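Local coordinates for protein 1-deoxy-D-xylulose 5-phosphate reductoisomerase (Moraxella catarrhalis, PDB 4ZQG) that catalyses the NAD(P)H-dependent rearrangement and reduction of 1-deoxy-D-xylulose 5-phosphate to 2-C-methyl-D-erythritol 4-phosphate in the MEP pathway of isoprenoid synthesis, and binds the inhibitor fosmidomycin, at residues 8-13 against 99-104; 19-24 against 279-284; 226-231 against 319-324; 259-264 against 272-277. All coordinates share one frame; numbering follows the deposited sequence.

Contact 1: residues 8-13 against 99-104. With NAD (nicotinamide-adenine-dinucleotide), chain C.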
# COMPACT_ATOMS: atom_id res chain seq x y z
N SER A 8 -20.69 -12.44 17.55
CA SER A 8 -21.58 -11.59 18.28
C SER A 8 -21.06 -10.15 18.31
O SER A 8 -19.94 -9.93 18.67
CB SER A 8 -21.66 -12.14 19.68
OG SER A 8 -22.49 -11.35 20.49
N LEU A 9 -21.90 -9.19 17.93
CA LEU A 9 -21.54 -7.77 17.90
C LEU A 9 -22.29 -6.89 18.89
O LEU A 9 -23.49 -6.97 18.98
CB LEU A 9 -21.88 -7.19 16.54
CG LEU A 9 -20.81 -7.14 15.48
CD1 LEU A 9 -19.96 -8.41 15.45
CD2 LEU A 9 -21.48 -6.90 14.15
N ALA A 10 -21.58 -6.00 19.58
CA ALA A 10 -22.20 -4.88 20.27
C ALA A 10 -21.79 -3.65 19.51
O ALA A 10 -20.60 -3.44 19.33
CB ALA A 10 -21.71 -4.78 21.69
N ILE A 11 -22.75 -2.84 19.09
CA ILE A 11 -22.44 -1.59 18.40
C ILE A 11 -22.79 -0.39 19.27
O ILE A 11 -23.93 0.01 19.39
CB ILE A 11 -23.17 -1.49 17.06
CG1 ILE A 11 -22.80 -2.69 16.20
CG2 ILE A 11 -22.83 -0.19 16.38
CD1 ILE A 11 -23.62 -2.79 14.94
N LEU A 12 -21.77 0.16 19.91
CA LEU A 12 -21.97 1.26 20.79
C LEU A 12 -21.97 2.48 19.93
O LEU A 12 -20.98 2.79 19.30
CB LEU A 12 -20.84 1.31 21.81
CG LEU A 12 -20.67 0.15 22.76
CD1 LEU A 12 -20.08 0.66 24.06
CD2 LEU A 12 -21.99 -0.48 23.13
N GLY A 13 -23.07 3.21 19.91
CA GLY A 13 -23.19 4.40 19.05
C GLY A 13 -23.80 4.03 17.72
O GLY A 13 -23.47 4.62 16.71
N ASP A 99 -18.76 -10.91 21.41
CA ASP A 99 -17.41 -11.10 20.88
C ASP A 99 -16.77 -9.76 20.53
O ASP A 99 -15.62 -9.51 20.88
CB ASP A 99 -17.39 -11.96 19.60
CG ASP A 99 -17.86 -13.39 19.82
OD1 ASP A 99 -18.47 -13.95 18.90
OD2 ASP A 99 -17.62 -13.98 20.90
N THR A 100 -17.48 -8.90 19.83
CA THR A 100 -16.86 -7.75 19.21
C THR A 100 -17.58 -6.47 19.53
O THR A 100 -18.77 -6.43 19.49
CB THR A 100 -16.77 -7.95 17.69
OG1 THR A 100 -15.96 -9.11 17.43
CG2 THR A 100 -16.08 -6.74 16.99
N VAL A 101 -16.84 -5.41 19.87
CA VAL A 101 -17.45 -4.15 20.19
C VAL A 101 -16.97 -3.16 19.20
O VAL A 101 -15.77 -3.02 18.98
CB VAL A 101 -17.05 -3.64 21.56
CG1 VAL A 101 -17.64 -2.26 21.78
CG2 VAL A 101 -17.55 -4.57 22.65
N VAL A 102 -17.92 -2.45 18.61
CA VAL A 102 -17.65 -1.36 17.73
C VAL A 102 -17.83 -0.10 18.59
O VAL A 102 -18.91 0.22 19.02
CB VAL A 102 -18.67 -1.43 16.59
CG1 VAL A 102 -18.59 -0.23 15.65
CG2 VAL A 102 -18.49 -2.75 15.86
N ALA A 103 -16.73 0.60 18.86
CA ALA A 103 -16.74 1.72 19.76
C ALA A 103 -17.01 2.97 18.98
O ALA A 103 -16.08 3.58 18.52
CB ALA A 103 -15.38 1.82 20.42
N ALA A 104 -18.26 3.37 18.81
CA ALA A 104 -18.56 4.57 17.98
C ALA A 104 -19.31 5.65 18.69
O ALA A 104 -19.97 6.43 18.04
CB ALA A 104 -19.32 4.20 16.71
PA NAD C . -22.26 10.86 15.45
O1A NAD C . -22.33 12.19 16.11
O2A NAD C . -22.84 10.65 14.06
O5B NAD C . -22.79 9.68 16.41
C5B NAD C . -22.35 9.48 17.74
C4B NAD C . -23.02 8.25 18.38
O4B NAD C . -22.67 8.25 19.77
C3B NAD C . -24.55 8.27 18.29
O3B NAD C . -25.10 6.96 18.10
C2B NAD C . -24.97 8.82 19.64
O2B NAD C . -26.18 8.24 20.14
C1B NAD C . -23.82 8.47 20.58
N9A NAD C . -23.60 9.54 21.60
C8A NAD C . -23.48 10.85 21.35
N7A NAD C . -23.30 11.56 22.49
C5A NAD C . -23.31 10.70 23.51
C6A NAD C . -23.18 10.84 24.97
N6A NAD C . -22.98 12.07 25.54
N1A NAD C . -23.26 9.69 25.68
C2A NAD C . -23.48 8.48 25.09
N3A NAD C . -23.61 8.27 23.76
C4A NAD C . -23.53 9.35 22.93
O3 NAD C . -20.69 10.47 15.44
PN NAD C . -19.79 9.86 14.26
O1N NAD C . -19.55 11.01 13.31
O2N NAD C . -20.36 8.52 13.87
O5D NAD C . -18.46 9.63 15.13
C5D NAD C . -18.30 8.48 15.97
C4D NAD C . -16.83 8.33 16.37
O4D NAD C . -16.04 7.77 15.32
C3D NAD C . -16.22 9.69 16.70
O3D NAD C . -15.30 9.49 17.76
C2D NAD C . -15.54 10.11 15.41
O2D NAD C . -14.49 11.05 15.67
C1D NAD C . -15.10 8.75 14.85
N1N NAD C . -15.02 8.75 13.38
C2N NAD C . -16.11 8.98 12.62
C3N NAD C . -16.03 9.01 11.21
C7N NAD C . -17.23 9.23 10.33
O7N NAD C . -17.16 8.97 9.14
N7N NAD C . -18.36 9.70 10.85
C4N NAD C . -14.79 8.80 10.62
C5N NAD C . -13.71 8.55 11.43
C6N NAD C . -13.82 8.54 12.81
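Ala10 and Val102 lie in the middle of a parallel backbone ladder joining strand 8-12 to strand 100-103. Ala10 N gives an almost straight bond to Thr100 O (2.8 Å), and Val102 N returns one to Ala10 O at 2.9 Å. The alternation runs on from Leu12 N to Val102 O and from Ala104 N to Leu12 O.

A carboxylate completes the other end. With CG anti to its own carbonyl carbon (chi1 -65°), Asp99 brings OD1 within 3.0 Å of Ser8 N, which meets it from above the carboxylate plane. The two hydroxyls bond beyond the paired segments, Ser8 OG with Ala97 O and Thr100 OG1 with Gln7 OE1.

The apolar contacts divide between two faces. Leu12 CG slants across Val101 CG1 at 4.0 Å, on the side lined by helix 111-120. On the reverse, Leu9 CD1 runs alongside Thr100 CB (3.9 Å), while Ile11 and Val102 continue this surface toward helix 17-26. Branched valine and isoleucine suit an extended chain under helices.

Gly13 turns with phi 93°, a shape easy for glycine, and its O lies 3.2 Å from NAD O3B. Backbone polarity is thus spent inside the Rossmann sheet, and small residues at the strands' C-terminal ends admit the dinucleotide.

Contact 2: residues 19-24 against 279-284. With NAD (nicotinamide-adenine-dinucleotide), chain C.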
# COMPACT_ATOMS: atom_id res chain seq x y z
N GLY A 19 -22.33 4.18 12.88
CA GLY A 19 -23.31 3.13 13.07
C GLY A 19 -24.09 2.79 11.83
O GLY A 19 -24.26 1.63 11.52
N ASP A 20 -24.56 3.81 11.12
CA ASP A 20 -25.19 3.57 9.82
C ASP A 20 -24.34 2.71 8.89
O ASP A 20 -24.86 1.74 8.32
CB ASP A 20 -25.50 4.89 9.11
CG ASP A 20 -26.68 5.65 9.71
OD1 ASP A 20 -26.86 6.81 9.31
OD2 ASP A 20 -27.44 5.13 10.57
N SER A 21 -23.04 3.04 8.74
CA SER A 21 -22.18 2.32 7.82
C SER A 21 -21.95 0.90 8.25
O SER A 21 -21.91 0.01 7.41
CB SER A 21 -20.83 2.99 7.68
OG SER A 21 -20.94 4.23 7.02
N THR A 22 -21.77 0.70 9.56
CA THR A 22 -21.57 -0.65 10.13
C THR A 22 -22.77 -1.48 9.78
O THR A 22 -22.68 -2.57 9.19
CB THR A 22 -21.36 -0.55 11.64
OG1 THR A 22 -20.31 0.39 11.91
CG2 THR A 22 -20.99 -1.85 12.25
N LEU A 23 -23.93 -0.94 10.08
CA LEU A 23 -25.16 -1.70 9.87
C LEU A 23 -25.36 -1.97 8.42
O LEU A 23 -25.88 -3.03 8.05
CB LEU A 23 -26.40 -1.01 10.51
CG LEU A 23 -26.29 -1.06 12.05
CD1 LEU A 23 -27.30 -0.22 12.80
CD2 LEU A 23 -26.29 -2.50 12.51
N ALA A 24 -24.92 -1.04 7.57
CA ALA A 24 -25.10 -1.25 6.11
C ALA A 24 -24.33 -2.46 5.64
O ALA A 24 -24.78 -3.18 4.74
CB ALA A 24 -24.78 -0.01 5.32
N ASP A 279 -15.24 6.42 1.95
CA ASP A 279 -16.43 5.82 2.35
C ASP A 279 -16.06 4.92 3.49
O ASP A 279 -15.39 3.92 3.27
CB ASP A 279 -16.96 4.94 1.25
CG ASP A 279 -18.37 4.39 1.58
OD1 ASP A 279 -19.27 4.68 0.80
OD2 ASP A 279 -18.59 3.71 2.62
N MET A 280 -16.56 5.19 4.69
CA MET A 280 -16.14 4.43 5.85
C MET A 280 -16.53 2.96 5.84
O MET A 280 -16.10 2.23 6.71
CB MET A 280 -16.69 5.06 7.13
CG MET A 280 -16.10 6.42 7.47
SD MET A 280 -14.31 6.43 7.67
CE MET A 280 -14.05 5.32 9.04
N LYS A 281 -17.36 2.51 4.90
CA LYS A 281 -17.63 1.07 4.83
C LYS A 281 -16.40 0.25 4.51
O LYS A 281 -16.30 -0.90 4.94
CB LYS A 281 -18.73 0.76 3.84
CG LYS A 281 -20.09 1.23 4.28
CD LYS A 281 -21.24 0.71 3.41
CE LYS A 281 -21.18 1.25 2.00
NZ LYS A 281 -21.44 2.71 1.95
N THR A 282 -15.43 0.83 3.79
CA THR A 282 -14.21 0.11 3.47
C THR A 282 -13.44 -0.26 4.74
O THR A 282 -13.23 -1.44 5.00
CB THR A 282 -13.36 0.86 2.44
OG1 THR A 282 -13.92 0.70 1.13
CG2 THR A 282 -11.99 0.33 2.42
N PRO A 283 -13.03 0.71 5.55
CA PRO A 283 -12.32 0.35 6.78
C PRO A 283 -13.13 -0.44 7.78
O PRO A 283 -12.59 -1.27 8.50
CB PRO A 283 -11.95 1.69 7.38
CG PRO A 283 -12.73 2.70 6.64
CD PRO A 283 -12.96 2.15 5.28
N ILE A 284 -14.44 -0.20 7.83
CA ILE A 284 -15.26 -0.95 8.78
C ILE A 284 -15.26 -2.39 8.32
O ILE A 284 -15.04 -3.29 9.08
CB ILE A 284 -16.70 -0.37 8.89
CG1 ILE A 284 -16.62 1.03 9.47
CG2 ILE A 284 -17.59 -1.21 9.83
CD1 ILE A 284 -17.90 1.80 9.30
PA NAD C . -22.26 10.86 15.45
O1A NAD C . -22.33 12.19 16.11
O2A NAD C . -22.84 10.65 14.06
O5B NAD C . -22.79 9.68 16.41
C5B NAD C . -22.35 9.48 17.74
C4B NAD C . -23.02 8.25 18.38
O4B NAD C . -22.67 8.25 19.77
C3B NAD C . -24.55 8.27 18.29
O3B NAD C . -25.10 6.96 18.10
C2B NAD C . -24.97 8.82 19.64
O2B NAD C . -26.18 8.24 20.14
C1B NAD C . -23.82 8.47 20.58
N9A NAD C . -23.60 9.54 21.60
C8A NAD C . -23.48 10.85 21.35
N7A NAD C . -23.30 11.56 22.49
C5A NAD C . -23.31 10.70 23.51
C6A NAD C . -23.18 10.84 24.97
N6A NAD C . -22.98 12.07 25.54
N1A NAD C . -23.26 9.69 25.68
C2A NAD C . -23.48 8.48 25.09
N3A NAD C . -23.61 8.27 23.76
C4A NAD C . -23.53 9.35 22.93
O3 NAD C . -20.69 10.47 15.44
PN NAD C . -19.79 9.86 14.26
O1N NAD C . -19.55 11.01 13.31
O2N NAD C . -20.36 8.52 13.87
O5D NAD C . -18.46 9.63 15.13
C5D NAD C . -18.30 8.48 15.97
C4D NAD C . -16.83 8.33 16.37
O4D NAD C . -16.04 7.77 15.32
C3D NAD C . -16.22 9.69 16.70
O3D NAD C . -15.30 9.49 17.76
C2D NAD C . -15.54 10.11 15.41
O2D NAD C . -14.49 11.05 15.67
C1D NAD C . -15.10 8.75 14.85
N1N NAD C . -15.02 8.75 13.38
C2N NAD C . -16.11 8.98 12.62
C3N NAD C . -16.03 9.01 11.21
C7N NAD C . -17.23 9.23 10.33
O7N NAD C . -17.16 8.97 9.14
N7N NAD C . -18.36 9.70 10.85
C4N NAD C . -14.79 8.80 10.62
C5N NAD C . -13.71 8.55 11.43
C6N NAD C . -13.82 8.54 12.81
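Asp279 OD2 is gripped twice by Lys281, the residue whose aliphatic stem lies against Ser21 and Ala24. Lys281 N binds it at 2.9 Å through the anti lone pair, a capping bond at the turn into helix 281-289. Lys281 NZ comes from the syn side, 3.1 Å from OD2, and bonds OD1 as well, forming a salt bridge. Bends at chi3 (-65°) and chi4 (-68°) curl the lysine back to its own aspartate, so what it offers the other helix is methylene: CG sits 3.8 Å from Ser21 O, and CD 4.1 Å from Ala24 CB. Small serine and alanine allow that close approach.

Ile284 supplies the deeper packing. Its CD1 presses on Ser21 CB at 3.6 Å, and its CG2 touches Thr22 OG1 at 3.8 Å, the side chains of Ile284 and Thr22 crossing at about a right angle. That hydroxyl is bonded to Ile18 O, which makes its apolar neighbour tolerable. Met280 bends away toward the coenzyme, its SD 3.8 Å from NAD C4N, and it also touches fosmidomycin.

Helix 17-26 is therefore sandwiched: Thr22 and Leu23 rest on Ile11 of strand 7-12, while Ser21 and Ala24 receive helix 281-289, whose Thr282 bonds Asp268 O of the second subunit.

Contact 3: residues 226-231 against 319-324. With FOM (3-[formyl(hydroxy)amino]propylphosphonic acid), chain E.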
# COMPACT_ATOMS: atom_id res chain seq x y z
N SER A 226 -12.45 18.63 11.13
CA SER A 226 -11.81 18.54 9.84
C SER A 226 -11.61 19.95 9.26
O SER A 226 -10.54 20.28 8.78
CB SER A 226 -12.62 17.64 8.92
OG SER A 226 -12.11 17.76 7.62
N ALA A 227 -12.63 20.79 9.36
CA ALA A 227 -12.51 22.20 8.96
C ALA A 227 -11.30 22.95 9.59
O ALA A 227 -10.68 23.74 8.92
CB ALA A 227 -13.81 22.94 9.27
N THR A 228 -11.03 22.72 10.89
CA THR A 228 -9.93 23.42 11.64
C THR A 228 -8.62 22.64 11.61
O THR A 228 -7.56 23.15 11.99
CB THR A 228 -10.27 23.59 13.14
OG1 THR A 228 -10.22 22.31 13.80
CG2 THR A 228 -11.64 24.17 13.35
N MET A 229 -8.73 21.39 11.20
CA MET A 229 -7.61 20.46 11.14
C MET A 229 -7.22 19.89 12.50
O MET A 229 -6.27 19.13 12.62
CB MET A 229 -6.40 21.05 10.45
CG MET A 229 -5.41 19.97 9.99
SD MET A 229 -4.56 20.21 8.42
CE MET A 229 -5.96 20.63 7.41
N MET A 230 -8.00 20.19 13.52
CA MET A 230 -7.86 19.51 14.77
C MET A 230 -8.09 17.99 14.63
O MET A 230 -7.55 17.23 15.43
CB MET A 230 -8.84 20.09 15.78
CG MET A 230 -8.79 19.43 17.16
SD MET A 230 -7.13 19.56 17.86
CE MET A 230 -7.09 21.28 18.38
N ASN A 231 -8.89 17.56 13.65
CA ASN A 231 -9.12 16.12 13.43
C ASN A 231 -7.79 15.37 13.16
O ASN A 231 -7.57 14.26 13.67
CB ASN A 231 -10.10 15.88 12.29
CG ASN A 231 -10.40 14.39 12.08
OD1 ASN A 231 -10.80 13.67 13.00
ND2 ASN A 231 -10.14 13.91 10.87
N PHE A 319 -3.49 26.44 10.23
CA PHE A 319 -4.13 25.34 10.97
C PHE A 319 -3.45 25.09 12.32
O PHE A 319 -2.92 24.01 12.58
CB PHE A 319 -4.13 24.08 10.13
CG PHE A 319 -4.93 24.19 8.87
CD1 PHE A 319 -4.31 24.20 7.64
CD2 PHE A 319 -6.29 24.31 8.93
CE1 PHE A 319 -5.05 24.31 6.48
CE2 PHE A 319 -7.05 24.42 7.78
CZ PHE A 319 -6.42 24.41 6.55
N ALA A 320 -3.54 26.11 13.19
CA ALA A 320 -2.89 26.12 14.49
C ALA A 320 -3.27 24.91 15.34
O ALA A 320 -2.45 24.40 16.12
CB ALA A 320 -3.26 27.39 15.22
N CYS A 321 -4.50 24.45 15.18
CA CYS A 321 -4.97 23.27 15.87
C CYS A 321 -3.99 22.13 15.70
O CYS A 321 -3.78 21.35 16.63
CB CYS A 321 -6.36 22.88 15.37
SG CYS A 321 -7.66 23.78 16.24
N LEU A 322 -3.39 22.03 14.52
CA LEU A 322 -2.38 20.98 14.26
C LEU A 322 -1.01 21.22 14.94
O LEU A 322 -0.46 20.30 15.53
CB LEU A 322 -2.23 20.80 12.76
CG LEU A 322 -1.43 19.60 12.30
CD1 LEU A 322 -1.80 18.30 13.00
CD2 LEU A 322 -1.62 19.51 10.81
N LYS A 323 -0.51 22.45 14.91
CA LYS A 323 0.64 22.81 15.77
C LYS A 323 0.35 22.38 17.22
O LYS A 323 1.18 21.74 17.86
CB LYS A 323 0.90 24.32 15.75
CG LYS A 323 2.19 24.80 15.14
CD LYS A 323 2.12 26.30 14.71
CE LYS A 323 1.84 27.30 15.84
N LEU A 324 -0.85 22.73 17.72
CA LEU A 324 -1.15 22.61 19.14
C LEU A 324 -1.31 21.15 19.53
O LEU A 324 -0.99 20.75 20.64
CB LEU A 324 -2.37 23.43 19.51
CG LEU A 324 -2.27 24.94 19.19
CD1 LEU A 324 -3.62 25.63 19.23
CD2 LEU A 324 -1.33 25.64 20.13
O2 FOM E . -11.45 11.37 9.77
N1 FOM E . -11.99 11.04 8.54
C1 FOM E . -11.95 9.84 8.11
O1 FOM E . -11.42 8.96 8.75
C2 FOM E . -12.52 12.16 7.79
C3 FOM E . -11.24 12.97 7.61
C4 FOM E . -11.51 14.33 7.03
PA1 FOM E . -9.92 15.15 7.05
OP1 FOM E . -8.98 14.35 6.04
OP2 FOM E . -9.28 14.94 8.35
OP3 FOM E . -9.96 16.73 6.68
O HOH W 1 -7.11 25.70 13.36
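Met229 lays its terminal methyl over the middle of the Phe319 ring, CE standing 3.7 Å from the centroid and 2° off the ring normal. This is a CH-pi contact, with the sulfur over the same face in a Met-aromatic pairing. Bends at chi2 and chi3 hook the chain over the ring, and SD meets Leu322 CD2 at 3.9 Å, so a flexible thioether fills the groove between phenylalanine and leucine. At the ring's edge, near its plane, Thr228 O lies 3.5 Å from Phe319 CD2.

Cys321 is the second bump. It enters the hollow between Thr228 and Met230, where Met230 CE comes within 3.3 Å of Cys321 SG, a tight approach for a methyl and a sulfur, and Thr228 OG1 lies 3.8 Å from Cys321 SG. A small side chain fits where the backbones come so close.

The hollow owes its form to the break between helices 220-228 and 230-243. Met229 has positive phi (77°), and Thr228 OG1 accepts from Met230 N at 3.1 Å, an ST turn. A water donates to Thr228 O at 2.9 Å and is held weakly by Cys321 N.

Across the break Ser226 OG binds fosmidomycin OP3 at 2.6 Å, and Asn231 ND2 bonds OP2 and O2. Apolar, sulfur-rich packing thus backs the segment whose polar side grips the inhibitor.

Contact 4: residues 259-264 against 272-277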
# COMPACT_ATOMS: atom_id res chain seq x y z
N VAL A 259 -8.41 10.48 -1.60
CA VAL A 259 -8.23 9.18 -2.21
C VAL A 259 -7.15 8.37 -1.53
O VAL A 259 -7.37 7.23 -1.16
CB VAL A 259 -7.95 9.35 -3.69
CG1 VAL A 259 -7.48 8.05 -4.29
CG2 VAL A 259 -9.24 9.82 -4.36
N VAL A 260 -5.99 8.98 -1.35
CA VAL A 260 -4.93 8.37 -0.59
C VAL A 260 -5.21 8.61 0.88
O VAL A 260 -5.18 9.75 1.32
CB VAL A 260 -3.52 8.91 -0.96
CG1 VAL A 260 -2.49 8.20 -0.12
CG2 VAL A 260 -3.19 8.70 -2.43
N HIS A 261 -5.41 7.54 1.65
CA HIS A 261 -5.80 7.68 3.03
C HIS A 261 -4.72 7.68 4.10
O HIS A 261 -4.98 8.01 5.24
CB HIS A 261 -6.87 6.63 3.36
CG HIS A 261 -8.09 6.78 2.51
ND1 HIS A 261 -8.67 5.74 1.84
CD2 HIS A 261 -8.77 7.89 2.14
CE1 HIS A 261 -9.70 6.19 1.14
NE2 HIS A 261 -9.77 7.49 1.30
N SER A 262 -3.50 7.33 3.74
CA SER A 262 -2.32 7.49 4.59
C SER A 262 -1.26 6.58 4.02
O SER A 262 -1.56 5.79 3.12
CB SER A 262 -2.58 7.19 6.08
OG SER A 262 -3.00 8.38 6.71
N LEU A 263 -0.03 6.75 4.52
CA LEU A 263 1.09 5.94 4.05
C LEU A 263 2.00 5.49 5.18
O LEU A 263 2.03 6.09 6.27
CB LEU A 263 1.88 6.67 2.96
CG LEU A 263 1.09 7.50 1.94
CD1 LEU A 263 0.90 8.91 2.43
CD2 LEU A 263 1.80 7.54 0.61
N VAL A 264 2.71 4.41 4.92
CA VAL A 264 3.78 3.96 5.74
C VAL A 264 5.05 3.93 4.93
O VAL A 264 5.16 3.20 3.96
CB VAL A 264 3.51 2.57 6.25
CG1 VAL A 264 4.69 2.07 7.03
CG2 VAL A 264 2.27 2.61 7.14
N LEU A 272 4.12 2.35 1.40
CA LEU A 272 2.85 1.60 1.27
C LEU A 272 1.72 2.49 1.68
O LEU A 272 1.76 3.14 2.73
CB LEU A 272 2.84 0.36 2.12
CG LEU A 272 3.96 -0.57 1.69
CD1 LEU A 272 3.72 -1.93 2.30
CD2 LEU A 272 4.08 -0.71 0.17
N ALA A 273 0.75 2.59 0.79
CA ALA A 273 -0.40 3.43 1.02
C ALA A 273 -1.70 2.65 0.76
O ALA A 273 -1.71 1.72 -0.05
CB ALA A 273 -0.34 4.61 0.11
N GLN A 274 -2.77 3.04 1.46
CA GLN A 274 -4.15 2.60 1.15
C GLN A 274 -4.89 3.68 0.40
O GLN A 274 -4.91 4.81 0.83
CB GLN A 274 -4.84 2.26 2.44
CG GLN A 274 -6.09 1.39 2.35
CD GLN A 274 -7.39 2.16 2.21
OE1 GLN A 274 -7.42 3.37 2.04
NE2 GLN A 274 -8.48 1.43 2.21
N LEU A 275 -5.41 3.34 -0.77
CA LEU A 275 -6.26 4.23 -1.58
C LEU A 275 -7.70 3.63 -1.62
O LEU A 275 -7.90 2.41 -1.44
CB LEU A 275 -5.76 4.39 -3.04
CG LEU A 275 -4.61 5.35 -3.37
CD1 LEU A 275 -3.33 4.83 -2.76
CD2 LEU A 275 -4.40 5.50 -4.86
N GLY A 276 -8.68 4.48 -1.90
CA GLY A 276 -10.06 4.03 -1.98
C GLY A 276 -11.00 5.21 -2.07
O GLY A 276 -10.59 6.36 -1.87
N THR A 277 -12.28 4.96 -2.37
CA THR A 277 -13.17 6.08 -2.39
C THR A 277 -13.34 6.33 -0.93
O THR A 277 -13.24 5.40 -0.14
CB THR A 277 -14.50 5.83 -3.10
OG1 THR A 277 -15.38 5.15 -2.22
CG2 THR A 277 -14.30 5.02 -4.33
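Leu275 packs its branches against two valines: its CG lies 3.8 Å from Val260 CG2, and its CD2 4.0 Å from Val259 CG1. Farther along the same face, Leu263 CD2 meets Ala273 CB at 3.7 Å, the small alanine accommodating the bulky neighbour. Val264 and Leu272 turn to the other face.

Backbone bonds frame this apolar middle. Val264 N gives to Leu272 O at 2.7 Å, and Leu272 N returns a bond to Val264 O, an antiparallel hydrogen-bonded pair. Between the pairs Leu263-Ala273 and Val260-Leu275, two residues, His261 and Ser262, face the single Gln274, which makes a beta bulge.

The polar edge lies at this bulge. His261 N binds Gln274 O at 2.9 Å, and His261 ND1 donates to Gln274 OE1 at 2.7 Å, within both the ring plane and the carbonyl plane, although ring and amide are turned 38° apart. A bend at chi2 (-91°) swings the glutamine amide back to the imidazole. Val259 O covers one face of that ring and also accepts from Gly276 N at 3.1 Å.

The hairpin lies between strand 182-189, beside 260-266, and an antiparallel strand of the second subunit beside 271-275, while helix 155-162 covers His261, Ser262 and Gln274.

Contacts 1, 3 and 4 are buried, while contact 2 is only partly so. Contact 2 joins the Rossmann unit of contact 1 to helix 281-289: Ile11 CD1 packs on Leu23 CD2, and both contacts touch NAD, contact 1 at the ends of its strands, contact 2 through a methionine at the nicotinamide. Contact 2 also touches contact 4, Thr282 CG2 against Gln274 NE2, since helix 281-289 follows strand 271-275. The two strand pairs rely on backbone bonds, parallel in contact 1 and antiparallel with a bulge in contact 4, whose sheet crosses into the second subunit. Contacts 2 and 3 have no direct hydrogen bonds between their segments and depend on side-chain fit; contact 3 holds the serine and asparagine that hydrogen-bond fosmidomycin.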